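Long-range contacts in Serine/threonine-protein kinase/endoribonuclease IRE1 (Saccharomyces cerevisiae, PDB 2BE1), which senses unfolded proteins in the endoplasmic reticulum lumen through its N-terminal lumenal domain, leading to kinase and endoribonuclease activation and splicing of HAC1 precursor mRNA: residues A[51-56]-A[323-328]; A[44-49]-A[285-290]; A[9-14]-A[26-31]; A[223-228]-A[235-240]. One frame throughout, in Å; residues are numbered along the deposited sequence.

Overall arrangement
All four contacts lie in the lumenal domain, the part of Ire1 that senses unfolded protein; the kinase and endoribonuclease domains are not part of this chain. Interactions 1 and 2 form one group, their centres 15 Å apart. They touch where Arg52 of interaction 1 packs against Leu288 and Trp290 of interaction 2. Interactions 3 and 4 form a second group, with centres 11 Å apart. There Arg27 O accepts a hydrogen bond from Trp236 NE1. The groups lie well apart: the centres of interactions 1 and 3 are 42 Å apart, on opposite sides of the chain's centre. Between interactions 2 and 3 the nearest atoms are about 11 Å apart.

Interaction 1: A[51-56]-A[323-328]; sequences SRLETY and EDETLF
Arg52 and Glu325 meet at an angle, with the guanidinium and carboxylate planes 73° apart. Arg52 NH2 lies 2.7 Å from Glu325 OE1, which makes the salt bridge. Glu325 OE2 sits over one face of the same guanidinium, offset toward its rim. The arginine chain bends at chi2 (139°) and chi3 (52°) to bring its end to the acid. Leu53 crosses Glu325 at about a right angle. Its CD2 packs on Glu325 CA and lies 4.2 Å from Phe328 CD2. The Phe328 ring also approaches the loop backbone, with CE2 3.2 Å from Arg52 O. Tyr56 reaches Glu323 obliquely, and its OH gives a weak hydrogen bond of 3.2 Å to Glu323 OE1. Asp324 is the N-cap of helix 325-332, and its OD2 accepts from Leu327 N. With an alanine in place of Arg52 the guanidinium is gone, and Glu325 would probably lack its charged mate in this contact. The contact thus joins the loop before strand 57-61 to the first turn of a helix near the surface. Charge pairing holds one end, a weak phenol-carboxylate bond the other, and apolar packing of Leu53 on Phe328 lies between.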
loop_
_atom_site.group_PDB
_atom_site.type_symbol
_atom_site.label_atom_id
_atom_site.label_comp_id
_atom_site.label_asym_id
_atom_site.label_seq_id
_atom_site.Cartn_x
_atom_site.Cartn_y
_atom_site.Cartn_z
ATOM N N SER A 51 -11.503 15.856 -18.883
ATOM C CA SER A 51 -12.044 15.908 -20.258
ATOM C C SER A 51 -11.122 16.426 -21.350
ATOM O O SER A 51 -10.848 17.638 -21.428
ATOM C CB SER A 51 -13.365 16.690 -20.333
ATOM O OG SER A 51 -13.860 16.695 -21.654
ATOM N N ARG A 52 -10.745 15.498 -22.237
ATOM C CA ARG A 52 -9.724 15.688 -23.283
ATOM C C ARG A 52 -10.090 16.647 -24.389
ATOM O O ARG A 52 -9.206 17.084 -25.160
ATOM C CB ARG A 52 -9.417 14.336 -23.921
ATOM C CG ARG A 52 -8.971 13.301 -22.874
ATOM C CD ARG A 52 -9.561 11.918 -23.112
ATOM N NE ARG A 52 -9.328 11.457 -24.484
ATOM C CZ ARG A 52 -9.541 10.212 -24.893
ATOM N NH1 ARG A 52 -9.986 9.311 -24.024
ATOM N NH2 ARG A 52 -9.307 9.868 -26.170
ATOM N N LEU A 53 -11.395 16.940 -24.465
ATOM C CA LEU A 53 -12.002 17.705 -25.590
ATOM C C LEU A 53 -12.193 19.195 -25.227
ATOM O O LEU A 53 -11.951 20.079 -26.068
ATOM C CB LEU A 53 -13.284 17.030 -26.189
ATOM C CG LEU A 53 -13.236 15.528 -26.583
ATOM C CD1 LEU A 53 -14.452 15.097 -27.399
ATOM C CD2 LEU A 53 -11.918 15.059 -27.254
ATOM N N GLU A 54 -12.577 19.472 -23.979
ATOM C CA GLU A 54 -12.578 20.852 -23.499
ATOM C C GLU A 54 -11.100 21.307 -23.333
ATOM O O GLU A 54 -10.618 22.140 -24.121
ATOM C CB GLU A 54 -13.440 21.017 -22.237
ATOM C CG GLU A 54 -13.059 20.049 -21.111
ATOM C CD GLU A 54 -13.877 20.232 -19.835
ATOM O OE1 GLU A 54 -14.986 19.655 -19.743
ATOM O OE2 GLU A 54 -13.403 20.925 -18.900
ATOM N N THR A 55 -10.371 20.741 -22.358
ATOM C CA THR A 55 -8.902 20.958 -22.239
ATOM C C THR A 55 -8.129 20.022 -23.164
ATOM O O THR A 55 -8.427 18.820 -23.184
ATOM C CB THR A 55 -8.338 20.712 -20.811
ATOM O OG1 THR A 55 -6.960 20.342 -20.952
ATOM C CG2 THR A 55 -9.096 19.585 -20.008
ATOM N N TYR A 56 -7.131 20.515 -23.903
ATOM C CA TYR A 56 -6.490 19.614 -24.920
ATOM C C TYR A 56 -5.383 18.714 -24.351
ATOM O O TYR A 56 -4.281 18.622 -24.919
ATOM C CB TYR A 56 -5.989 20.386 -26.129
ATOM C CG TYR A 56 -7.053 21.268 -26.697
ATOM C CD1 TYR A 56 -8.327 20.758 -26.961
ATOM C CD2 TYR A 56 -6.806 22.633 -26.957
ATOM C CE1 TYR A 56 -9.338 21.584 -27.502
ATOM C CE2 TYR A 56 -7.801 23.471 -27.506
ATOM C CZ TYR A 56 -9.068 22.938 -27.781
ATOM O OH TYR A 56 -10.071 23.738 -28.324
ATOM N N GLU A 323 -10.830 19.000 -30.684
ATOM C CA GLU A 323 -12.252 19.118 -30.502
ATOM C C GLU A 323 -12.956 17.797 -30.783
ATOM O O GLU A 323 -14.053 17.568 -30.293
ATOM C CB GLU A 323 -12.767 20.082 -31.537
ATOM C CG GLU A 323 -13.558 21.216 -31.007
ATOM C CD GLU A 323 -12.633 22.306 -30.561
ATOM O OE1 GLU A 323 -12.954 23.026 -29.572
ATOM O OE2 GLU A 323 -11.551 22.398 -31.193
ATOM N N ASP A 324 -12.357 16.949 -31.620
ATOM C CA ASP A 324 -12.976 15.708 -32.007
ATOM C C ASP A 324 -12.221 14.515 -31.383
ATOM O O ASP A 324 -10.999 14.445 -31.403
ATOM C CB ASP A 324 -13.025 15.666 -33.527
ATOM C CG ASP A 324 -13.588 14.370 -34.068
ATOM O OD1 ASP A 324 -14.283 14.451 -35.081
ATOM O OD2 ASP A 324 -13.338 13.268 -33.517
ATOM N N GLU A 325 -12.974 13.589 -30.809
ATOM C CA GLU A 325 -12.400 12.426 -30.180
ATOM C C GLU A 325 -11.565 11.669 -31.181
ATOM O O GLU A 325 -10.402 11.402 -30.958
ATOM C CB GLU A 325 -13.520 11.525 -29.623
ATOM C CG GLU A 325 -13.038 10.109 -29.206
ATOM C CD GLU A 325 -11.869 10.104 -28.096
ATOM O OE1 GLU A 325 -10.991 9.119 -28.081
ATOM O OE2 GLU A 325 -11.866 11.088 -27.248
ATOM N N THR A 326 -12.192 11.324 -32.284
ATOM C CA THR A 326 -11.573 10.498 -33.305
ATOM C C THR A 326 -10.373 11.164 -34.000
ATOM O O THR A 326 -9.316 10.521 -34.226
ATOM C CB THR A 326 -12.642 10.088 -34.272
ATOM O OG1 THR A 326 -13.653 9.448 -33.500
ATOM C CG2 THR A 326 -12.122 9.136 -35.326
ATOM N N LEU A 327 -10.522 12.451 -34.307
ATOM C CA LEU A 327 -9.406 13.230 -34.808
ATOM C C LEU A 327 -8.251 13.237 -33.838
ATOM O O LEU A 327 -7.135 12.943 -34.226
ATOM C CB LEU A 327 -9.828 14.625 -35.143
ATOM C CG LEU A 327 -10.738 14.591 -36.361
ATOM C CD1 LEU A 327 -10.821 15.994 -36.952
ATOM C CD2 LEU A 327 -10.263 13.640 -37.463
ATOM N N PHE A 328 -8.527 13.507 -32.573
ATOM C CA PHE A 328 -7.517 13.527 -31.513
ATOM C C PHE A 328 -6.749 12.217 -31.433
ATOM O O PHE A 328 -5.515 12.173 -31.435
ATOM C CB PHE A 328 -8.271 13.738 -30.225
ATOM C CG PHE A 328 -7.432 14.142 -29.049
ATOM C CD1 PHE A 328 -6.329 13.390 -28.646
ATOM C CD2 PHE A 328 -7.835 15.237 -28.259
ATOM C CE1 PHE A 328 -5.570 13.766 -27.536
ATOM C CE2 PHE A 328 -7.094 15.603 -27.123
ATOM C CZ PHE A 328 -5.941 14.859 -26.775
#

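Interaction 2: A[44-49]-A[285-290]; sequences LIEIQE and TSNLSW
The backbone from Ile45 to Glu49, extended, passes a type I beta turn, Thr285 to Leu288, and comes closest just after it, with Ile47 CA 5.5 Å from Ser289 CA. No hydrogen bond crosses between the two segments, so the contact rests on van der Waals packing. Ser289 points toward 44-49 and faces both isoleucines. Its CB meets Ile45 CD1 at 3.6 Å. Its OG lies beside the backbone, 3.6 Å from Glu46 CA. The Ser289 hydroxyl is anti to its own carbonyl carbon (chi1 -39°), which turns it to that backbone. Ile47 uses the end of its longer branch, with CD1 3.5 Å from Trp290 O. At the turn, Asn287 comes up to CB and CG of Glu46, the two side chains crossing at about a right angle. The pose of the Asn287 amide is doubtful, since its ND2 is modelled too close to Thr285 OG1. Within the turn segment, Thr285 N bonds to Ser289 O at 2.7 Å. Strand 45-46 pairs with strand 190-195, through a backbone bond of Glu46 with Thr190. Ile45 and Ile47 also pack on strand 57-61, through Ile61 and Leu59. Trp290 touches that strand too, and reaches Lys329 and Ile332 of helix 325-332.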
loop_
_atom_site.group_PDB
_atom_site.type_symbol
_atom_site.label_atom_id
_atom_site.label_comp_id
_atom_site.label_asym_id
_atom_site.label_seq_id
_atom_site.Cartn_x
_atom_site.Cartn_y
_atom_site.Cartn_z
ATOM N N LEU A 44 -5.640 -3.350 -17.107
ATOM C CA LEU A 44 -4.296 -3.002 -16.584
ATOM C C LEU A 44 -4.197 -1.546 -16.287
ATOM O O LEU A 44 -3.599 -1.154 -15.322
ATOM C CB LEU A 44 -3.196 -3.358 -17.573
ATOM C CG LEU A 44 -2.091 -4.338 -17.267
ATOM C CD1 LEU A 44 -2.670 -5.420 -16.503
ATOM C CD2 LEU A 44 -1.656 -4.881 -18.560
ATOM N N ILE A 45 -4.765 -0.739 -17.153
ATOM C CA ILE A 45 -4.815 0.668 -16.895
ATOM C C ILE A 45 -6.198 1.237 -17.259
ATOM O O ILE A 45 -6.775 0.927 -18.286
ATOM C CB ILE A 45 -3.554 1.439 -17.487
ATOM C CG1 ILE A 45 -3.893 2.439 -18.550
ATOM C CG2 ILE A 45 -2.623 0.529 -18.128
ATOM C CD1 ILE A 45 -4.607 3.598 -18.018
ATOM N N GLU A 46 -6.736 2.043 -16.370
ATOM C CA GLU A 46 -7.994 2.637 -16.596
ATOM C C GLU A 46 -7.955 3.980 -15.914
ATOM O O GLU A 46 -8.163 4.084 -14.707
ATOM C CB GLU A 46 -9.055 1.731 -16.037
ATOM C CG GLU A 46 -10.467 2.287 -16.013
ATOM C CD GLU A 46 -11.321 1.525 -14.953
ATOM O OE1 GLU A 46 -11.718 2.180 -13.916
ATOM O OE2 GLU A 46 -11.539 0.267 -15.140
ATOM N N ILE A 47 -7.629 4.979 -16.739
ATOM C CA ILE A 47 -7.564 6.387 -16.408
ATOM C C ILE A 47 -8.896 7.031 -16.662
ATOM O O ILE A 47 -9.494 6.873 -17.715
ATOM C CB ILE A 47 -6.556 7.138 -17.312
ATOM C CG1 ILE A 47 -5.104 6.780 -16.964
ATOM C CG2 ILE A 47 -6.789 8.672 -17.257
ATOM C CD1 ILE A 47 -4.062 6.895 -18.134
ATOM N N GLN A 48 -9.314 7.824 -15.692
ATOM C CA GLN A 48 -10.577 8.542 -15.736
ATOM C C GLN A 48 -10.409 10.029 -15.363
ATOM O O GLN A 48 -10.308 10.369 -14.197
ATOM C CB GLN A 48 -11.496 7.857 -14.774
ATOM C CG GLN A 48 -12.920 8.055 -15.045
ATOM C CD GLN A 48 -13.662 7.912 -13.750
ATOM O OE1 GLN A 48 -14.608 8.660 -13.478
ATOM N NE2 GLN A 48 -13.206 6.978 -12.901
ATOM N N GLU A 49 -10.380 10.898 -16.373
ATOM C CA GLU A 49 -9.912 12.271 -16.226
ATOM C C GLU A 49 -11.058 13.249 -16.459
ATOM O O GLU A 49 -12.183 12.795 -16.691
ATOM C CB GLU A 49 -8.696 12.532 -17.145
ATOM C CG GLU A 49 -9.000 12.589 -18.641
ATOM C CD GLU A 49 -7.822 12.179 -19.538
ATOM O OE1 GLU A 49 -8.103 11.690 -20.658
ATOM O OE2 GLU A 49 -6.641 12.343 -19.135
ATOM N N THR A 285 -6.218 1.905 -24.787
ATOM C CA THR A 285 -6.834 0.597 -24.493
ATOM C C THR A 285 -8.223 0.602 -24.963
ATOM O O THR A 285 -8.694 1.636 -25.449
ATOM C CB THR A 285 -7.005 0.329 -23.011
ATOM O OG1 THR A 285 -7.736 1.427 -22.414
ATOM C CG2 THR A 285 -5.600 0.034 -22.355
ATOM N N SER A 286 -8.898 -0.515 -24.738
ATOM C CA SER A 286 -10.205 -0.676 -25.314
ATOM C C SER A 286 -11.184 0.207 -24.547
ATOM O O SER A 286 -12.089 0.789 -25.156
ATOM C CB SER A 286 -10.647 -2.120 -25.271
ATOM O OG SER A 286 -10.762 -2.472 -23.908
ATOM N N ASN A 287 -11.020 0.327 -23.234
ATOM C CA ASN A 287 -11.837 1.304 -22.532
ATOM C C ASN A 287 -11.321 2.726 -22.760
ATOM O O ASN A 287 -11.563 3.593 -21.960
ATOM C CB ASN A 287 -11.893 1.009 -21.031
ATOM C CG ASN A 287 -10.481 1.169 -20.308
ATOM O OD1 ASN A 287 -10.414 1.400 -19.069
ATOM N ND2 ASN A 287 -9.366 1.019 -21.092
ATOM N N LEU A 288 -10.568 2.943 -23.823
ATOM C CA LEU A 288 -10.166 4.305 -24.271
ATOM C C LEU A 288 -9.151 5.051 -23.420
ATOM O O LEU A 288 -8.936 6.248 -23.613
ATOM C CB LEU A 288 -11.370 5.226 -24.535
ATOM C CG LEU A 288 -12.503 4.634 -25.367
ATOM C CD1 LEU A 288 -13.771 5.420 -25.044
ATOM C CD2 LEU A 288 -12.209 4.668 -26.801
ATOM N N SER A 289 -8.488 4.341 -22.518
ATOM C CA SER A 289 -7.419 4.968 -21.768
ATOM C C SER A 289 -6.114 5.019 -22.544
ATOM O O SER A 289 -5.702 4.033 -23.140
ATOM C CB SER A 289 -7.220 4.221 -20.480
ATOM O OG SER A 289 -8.479 3.839 -19.975
ATOM N N TRP A 290 -5.460 6.171 -22.523
ATOM C CA TRP A 290 -4.181 6.334 -23.233
ATOM C C TRP A 290 -3.026 5.702 -22.503
ATOM O O TRP A 290 -2.853 5.948 -21.305
ATOM C CB TRP A 290 -3.872 7.852 -23.440
ATOM C CG TRP A 290 -4.680 8.323 -24.563
ATOM C CD1 TRP A 290 -5.911 8.922 -24.503
ATOM C CD2 TRP A 290 -4.410 8.090 -25.957
ATOM N NE1 TRP A 290 -6.399 9.099 -25.770
ATOM C CE2 TRP A 290 -5.514 8.596 -26.681
ATOM C CE3 TRP A 290 -3.334 7.516 -26.653
ATOM C CZ2 TRP A 290 -5.585 8.558 -28.044
ATOM C CZ3 TRP A 290 -3.398 7.465 -27.995
ATOM C CH2 TRP A 290 -4.524 8.010 -28.695
#

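Interaction 3: A[9-14]-A[26-31]; sequences LSDILI and DRRNGH
Asp11 OD1 sits over the centre of the Arg28 guanidinium face, 3.0 Å above its plane, where no N-H points at it. This salt bridge rests on charge alone. It belongs to a network that links Asp11, at the corner of strand 8-17, to Asp26 and Arg28 at the turn between strands 22-26 and 31-36, in an antiparallel sheet where strand 8-17 is the other neighbour of 22-26. Asp26 takes the edge of the same guanidinium. Its OD2 accepts from Arg28 NE on the syn lone pair, in the guanidinium plane, and its OD1 accepts from Arg28 NH1 at 3.1 Å. Asp26 OD2 also accepts from Arg28 N at 2.8 Å, an Asx turn. Arg28 is thus gripped at side chain and backbone. An alanine in place of Asp26 would probably free the Arg28 guanidinium to turn and leave Asp11 facing a less fixed charge. Ile12 and Asp26 form an antiparallel non-hydrogen-bonded pair. Arg27 leaves in a different direction, extended from CG to NE. Leu9 CD1 lies over one face of its guanidinium, toward the rim, 3.6 Å from Arg27 NH1. Leu13 CD1 packs against Arg27 CG. Beyond the segments, Arg27 makes salt bridges to Asp212 and Asp250, which probably balance its buried charge. At the root of that side chain, Arg27 N donates to Asp11 O at 2.8 Å.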
loop_
_atom_site.group_PDB
_atom_site.type_symbol
_atom_site.label_atom_id
_atom_site.label_comp_id
_atom_site.label_asym_id
_atom_site.label_seq_id
_atom_site.Cartn_x
_atom_site.Cartn_y
_atom_site.Cartn_z
ATOM N N LEU A 9 14.973 -24.507 -17.629
ATOM C CA LEU A 9 14.195 -23.466 -18.175
ATOM C C LEU A 9 13.084 -24.191 -18.904
ATOM O O LEU A 9 13.305 -24.988 -19.764
ATOM C CB LEU A 9 15.057 -22.592 -19.054
ATOM C CG LEU A 9 14.502 -21.493 -19.942
ATOM C CD1 LEU A 9 13.584 -20.526 -19.241
ATOM C CD2 LEU A 9 15.702 -20.770 -20.379
ATOM N N SER A 10 11.868 -23.959 -18.493
ATOM C CA SER A 10 10.736 -24.544 -19.136
ATOM C C SER A 10 10.563 -23.998 -20.539
ATOM O O SER A 10 11.130 -22.970 -20.913
ATOM C CB SER A 10 9.506 -24.212 -18.304
ATOM O OG SER A 10 8.318 -24.688 -18.895
ATOM N N ASP A 11 9.758 -24.690 -21.317
ATOM C CA ASP A 11 9.423 -24.230 -22.639
ATOM C C ASP A 11 8.245 -23.296 -22.647
ATOM O O ASP A 11 7.930 -22.675 -23.651
ATOM C CB ASP A 11 9.095 -25.431 -23.471
ATOM C CG ASP A 11 10.290 -25.967 -24.129
ATOM O OD1 ASP A 11 10.194 -27.068 -24.716
ATOM O OD2 ASP A 11 11.324 -25.252 -24.047
ATOM N N ILE A 12 7.563 -23.224 -21.524
ATOM C CA ILE A 12 6.469 -22.315 -21.414
ATOM C C ILE A 12 7.006 -20.955 -21.065
ATOM O O ILE A 12 8.033 -20.829 -20.398
ATOM C CB ILE A 12 5.511 -22.719 -20.327
ATOM C CG1 ILE A 12 5.199 -24.212 -20.411
ATOM C CG2 ILE A 12 4.237 -21.906 -20.447
ATOM C CD1 ILE A 12 4.807 -24.688 -21.789
ATOM N N LEU A 13 6.299 -19.937 -21.528
ATOM C CA LEU A 13 6.649 -18.568 -21.296
ATOM C C LEU A 13 5.307 -17.970 -21.059
ATOM O O LEU A 13 4.308 -18.415 -21.636
ATOM C CB LEU A 13 7.207 -17.958 -22.564
ATOM C CG LEU A 13 8.236 -16.835 -22.541
ATOM C CD1 LEU A 13 8.836 -16.729 -23.914
ATOM C CD2 LEU A 13 7.564 -15.557 -22.268
ATOM N N ILE A 14 5.278 -16.942 -20.228
ATOM C CA ILE A 14 4.040 -16.346 -19.896
ATOM C C ILE A 14 3.988 -14.872 -20.198
ATOM O O ILE A 14 4.870 -14.079 -19.750
ATOM C CB ILE A 14 3.727 -16.663 -18.518
ATOM C CG1 ILE A 14 3.013 -17.963 -18.586
ATOM C CG2 ILE A 14 2.767 -15.690 -17.947
ATOM C CD1 ILE A 14 2.788 -18.487 -17.213
ATOM N N ASP A 26 4.469 -20.786 -26.243
ATOM C CA ASP A 26 5.532 -21.773 -26.355
ATOM C C ASP A 26 6.800 -21.139 -26.847
ATOM O O ASP A 26 6.933 -20.830 -28.019
ATOM C CB ASP A 26 5.130 -22.897 -27.314
ATOM C CG ASP A 26 6.270 -23.876 -27.609
ATOM O OD1 ASP A 26 6.083 -24.727 -28.480
ATOM O OD2 ASP A 26 7.352 -23.813 -27.003
ATOM N N ARG A 27 7.740 -21.001 -25.937
ATOM C CA ARG A 27 9.090 -20.526 -26.200
ATOM C C ARG A 27 9.773 -21.001 -27.491
ATOM O O ARG A 27 10.747 -20.402 -27.949
ATOM C CB ARG A 27 9.964 -20.960 -25.027
ATOM C CG ARG A 27 11.111 -20.045 -24.774
ATOM C CD ARG A 27 12.012 -20.532 -23.702
ATOM N NE ARG A 27 13.083 -19.570 -23.480
ATOM C CZ ARG A 27 13.029 -18.625 -22.530
ATOM N NH1 ARG A 27 11.940 -18.535 -21.745
ATOM N NH2 ARG A 27 14.057 -17.758 -22.326
ATOM N N ARG A 28 9.300 -22.073 -28.088
ATOM C CA ARG A 28 10.071 -22.582 -29.198
ATOM C C ARG A 28 9.667 -22.075 -30.532
ATOM O O ARG A 28 10.429 -22.167 -31.474
ATOM C CB ARG A 28 10.158 -24.082 -29.208
ATOM C CG ARG A 28 11.402 -24.581 -28.439
ATOM C CD ARG A 28 11.106 -25.956 -27.872
ATOM N NE ARG A 28 9.671 -26.060 -27.601
ATOM C CZ ARG A 28 8.972 -27.189 -27.540
ATOM N NH1 ARG A 28 7.670 -27.094 -27.308
ATOM N NH2 ARG A 28 9.546 -28.388 -27.709
ATOM N N ASN A 29 8.477 -21.507 -30.601
ATOM C CA ASN A 29 7.955 -21.068 -31.857
ATOM C C ASN A 29 7.048 -19.862 -31.714
ATOM O O ASN A 29 6.670 -19.255 -32.708
ATOM C CB ASN A 29 7.171 -22.210 -32.423
ATOM C CG ASN A 29 6.260 -22.800 -31.423
ATOM O OD1 ASN A 29 5.848 -22.149 -30.475
ATOM N ND2 ASN A 29 5.913 -24.035 -31.626
ATOM N N GLY A 30 6.674 -19.519 -30.481
ATOM C CA GLY A 30 5.704 -18.427 -30.238
ATOM C C GLY A 30 4.248 -18.828 -30.453
ATOM O O GLY A 30 3.393 -17.977 -30.679
ATOM N N HIS A 31 3.991 -20.132 -30.400
ATOM C CA HIS A 31 2.671 -20.694 -30.403
ATOM C C HIS A 31 1.910 -20.311 -29.134
ATOM O O HIS A 31 2.449 -20.378 -28.020
ATOM C CB HIS A 31 2.808 -22.210 -30.471
ATOM C CG HIS A 31 2.882 -22.742 -31.861
ATOM N ND1 HIS A 31 3.544 -22.083 -32.881
ATOM C CD2 HIS A 31 2.365 -23.866 -32.419
ATOM C CE1 HIS A 31 3.428 -22.768 -34.010
ATOM N NE2 HIS A 31 2.708 -23.846 -33.759
#

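Interaction 4: A[223-228]-A[235-240]; sequences SLLASD and RWVSPT
Trp236 and Ala226 form a hydrogen-bonded pair of the antiparallel hairpin 223-227/234-237, and the indole folds back across the neighbouring strand. From Trp236 CB, CG lies between the backbone N and the carbonyl carbon (chi1 61°), and this swings the ring over Ala226. CG is 3.9 Å from Ala226 CB. CD1, CD2, CE2 and CZ2 also lie under this methyl, which sits over the ring face in a CH-pi contact, 3.5 Å from the centroid of the five-membered ring. NE1 donates to Arg27 O, in the turn after strand 22-26. CE3 and CZ3 lie by Leu224 O; CZ3 also meets Leu224 CB at 3.7 Å, and CH2 reaches that carbon at the ring's edge. Ile216 of the next strand touches the indole too. The backbone carries a classic beta bulge, with Arg235 and Trp236 both facing Ala226. Ala226 O accepts from Arg235 N at 2.7 Å and from Trp236 N at 3.3 Å. Arg235 NH2 makes a salt bridge to Asp228 OD1, 2.9 Å, from above the carboxylate plane. Asp228 OD1 also accepts from Ile233 N. At the other end, Ser238 OG accepts from Leu224 N at 2.6 Å and donates to Pro239 O. Backbone bonds run through the hairpin, side-chain polar bonds add to them at both ends, and the indole lies over Ala226 and beside Leu224 on one face.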
loop_
_atom_site.group_PDB
_atom_site.type_symbol
_atom_site.label_atom_id
_atom_site.label_comp_id
_atom_site.label_asym_id
_atom_site.label_seq_id
_atom_site.Cartn_x
_atom_site.Cartn_y
_atom_site.Cartn_z
ATOM N N SER A 223 2.287 -8.584 -31.168
ATOM C CA SER A 223 2.986 -9.845 -31.335
ATOM C C SER A 223 4.245 -9.972 -30.495
ATOM O O SER A 223 4.764 -8.993 -29.938
ATOM C CB SER A 223 3.389 -9.997 -32.755
ATOM O OG SER A 223 4.319 -8.998 -33.027
ATOM N N LEU A 224 4.737 -11.194 -30.405
ATOM C CA LEU A 224 6.041 -11.438 -29.803
ATOM C C LEU A 224 7.059 -11.757 -30.893
ATOM O O LEU A 224 6.801 -12.556 -31.800
ATOM C CB LEU A 224 5.988 -12.581 -28.771
ATOM C CG LEU A 224 5.674 -12.249 -27.290
ATOM C CD1 LEU A 224 5.517 -10.764 -26.948
ATOM C CD2 LEU A 224 4.485 -13.042 -26.705
ATOM N N LEU A 225 8.216 -11.116 -30.799
ATOM C CA LEU A 225 9.338 -11.418 -31.650
ATOM C C LEU A 225 10.476 -11.957 -30.787
ATOM O O LEU A 225 10.856 -11.321 -29.824
ATOM C CB LEU A 225 9.763 -10.153 -32.376
ATOM C CG LEU A 225 11.176 -10.177 -32.935
ATOM C CD1 LEU A 225 11.203 -11.090 -34.128
ATOM C CD2 LEU A 225 11.579 -8.787 -33.388
ATOM N N ALA A 226 10.977 -13.144 -31.150
ATOM C CA ALA A 226 12.158 -13.831 -30.557
ATOM C C ALA A 226 13.347 -13.709 -31.456
ATOM O O ALA A 226 13.301 -14.095 -32.629
ATOM C CB ALA A 226 11.898 -15.290 -30.372
ATOM N N SER A 227 14.439 -13.218 -30.908
ATOM C CA SER A 227 15.678 -13.224 -31.655
ATOM C C SER A 227 16.830 -13.922 -30.899
ATOM O O SER A 227 16.799 -14.096 -29.659
ATOM C CB SER A 227 16.042 -11.797 -31.966
ATOM O OG SER A 227 16.158 -11.107 -30.736
ATOM N N ASP A 228 17.856 -14.304 -31.655
ATOM C CA ASP A 228 19.025 -14.917 -31.048
ATOM C C ASP A 228 19.820 -13.873 -30.330
ATOM O O ASP A 228 19.768 -12.670 -30.658
ATOM C CB ASP A 228 19.906 -15.668 -32.056
ATOM C CG ASP A 228 20.978 -14.796 -32.667
ATOM O OD1 ASP A 228 20.640 -13.818 -33.377
ATOM O OD2 ASP A 228 22.163 -15.117 -32.447
ATOM N N ARG A 235 14.058 -15.029 -35.021
ATOM C CA ARG A 235 13.887 -16.454 -35.203
ATOM C C ARG A 235 12.444 -16.802 -35.264
ATOM O O ARG A 235 12.045 -17.483 -36.197
ATOM C CB ARG A 235 14.566 -17.252 -34.138
ATOM C CG ARG A 235 15.940 -16.789 -33.932
ATOM C CD ARG A 235 16.850 -17.143 -35.090
ATOM N NE ARG A 235 18.150 -16.504 -34.888
ATOM C CZ ARG A 235 19.194 -16.582 -35.710
ATOM N NH1 ARG A 235 19.140 -17.263 -36.852
ATOM N NH2 ARG A 235 20.305 -15.945 -35.371
ATOM N N TRP A 236 11.625 -16.362 -34.323
ATOM C CA TRP A 236 10.216 -16.587 -34.556
ATOM C C TRP A 236 9.401 -15.338 -34.302
ATOM O O TRP A 236 9.828 -14.452 -33.593
ATOM C CB TRP A 236 9.687 -17.864 -33.872
ATOM C CG TRP A 236 9.787 -17.942 -32.398
ATOM C CD1 TRP A 236 10.525 -18.822 -31.664
ATOM C CD2 TRP A 236 9.089 -17.145 -31.452
ATOM N NE1 TRP A 236 10.360 -18.609 -30.313
ATOM C CE2 TRP A 236 9.476 -17.584 -30.160
ATOM C CE3 TRP A 236 8.163 -16.090 -31.565
ATOM C CZ2 TRP A 236 8.990 -17.005 -29.008
ATOM C CZ3 TRP A 236 7.673 -15.499 -30.393
ATOM C CH2 TRP A 236 8.099 -15.959 -29.131
ATOM N N VAL A 237 8.246 -15.237 -34.941
ATOM C CA VAL A 237 7.259 -14.219 -34.567
ATOM C C VAL A 237 5.930 -14.893 -34.129
ATOM O O VAL A 237 5.440 -15.822 -34.746
ATOM C CB VAL A 237 7.076 -13.190 -35.709
ATOM C CG1 VAL A 237 6.135 -12.109 -35.308
ATOM C CG2 VAL A 237 8.384 -12.593 -36.045
ATOM N N SER A 238 5.345 -14.432 -33.043
ATOM C CA SER A 238 4.143 -15.069 -32.525
ATOM C C SER A 238 2.908 -14.653 -33.318
ATOM O O SER A 238 2.957 -13.666 -34.070
ATOM C CB SER A 238 3.932 -14.550 -31.141
ATOM O OG SER A 238 3.414 -13.216 -31.253
ATOM N N PRO A 239 1.769 -15.330 -33.087
ATOM C CA PRO A 239 0.543 -14.865 -33.696
ATOM C C PRO A 239 0.023 -13.623 -32.947
ATOM O O PRO A 239 0.745 -13.099 -32.071
ATOM C CB PRO A 239 -0.410 -16.056 -33.548
ATOM C CG PRO A 239 0.205 -17.008 -32.671
ATOM C CD PRO A 239 1.533 -16.485 -32.218
ATOM N N THR A 240 -1.185 -13.140 -33.267
ATOM C CA THR A 240 -1.626 -11.942 -32.595
ATOM C C THR A 240 -2.252 -12.155 -31.246
ATOM O O THR A 240 -2.987 -13.140 -31.026
ATOM C CB THR A 240 -2.560 -11.145 -33.383
ATOM O OG1 THR A 240 -1.775 -10.482 -34.324
ATOM C CG2 THR A 240 -3.109 -10.019 -32.518
#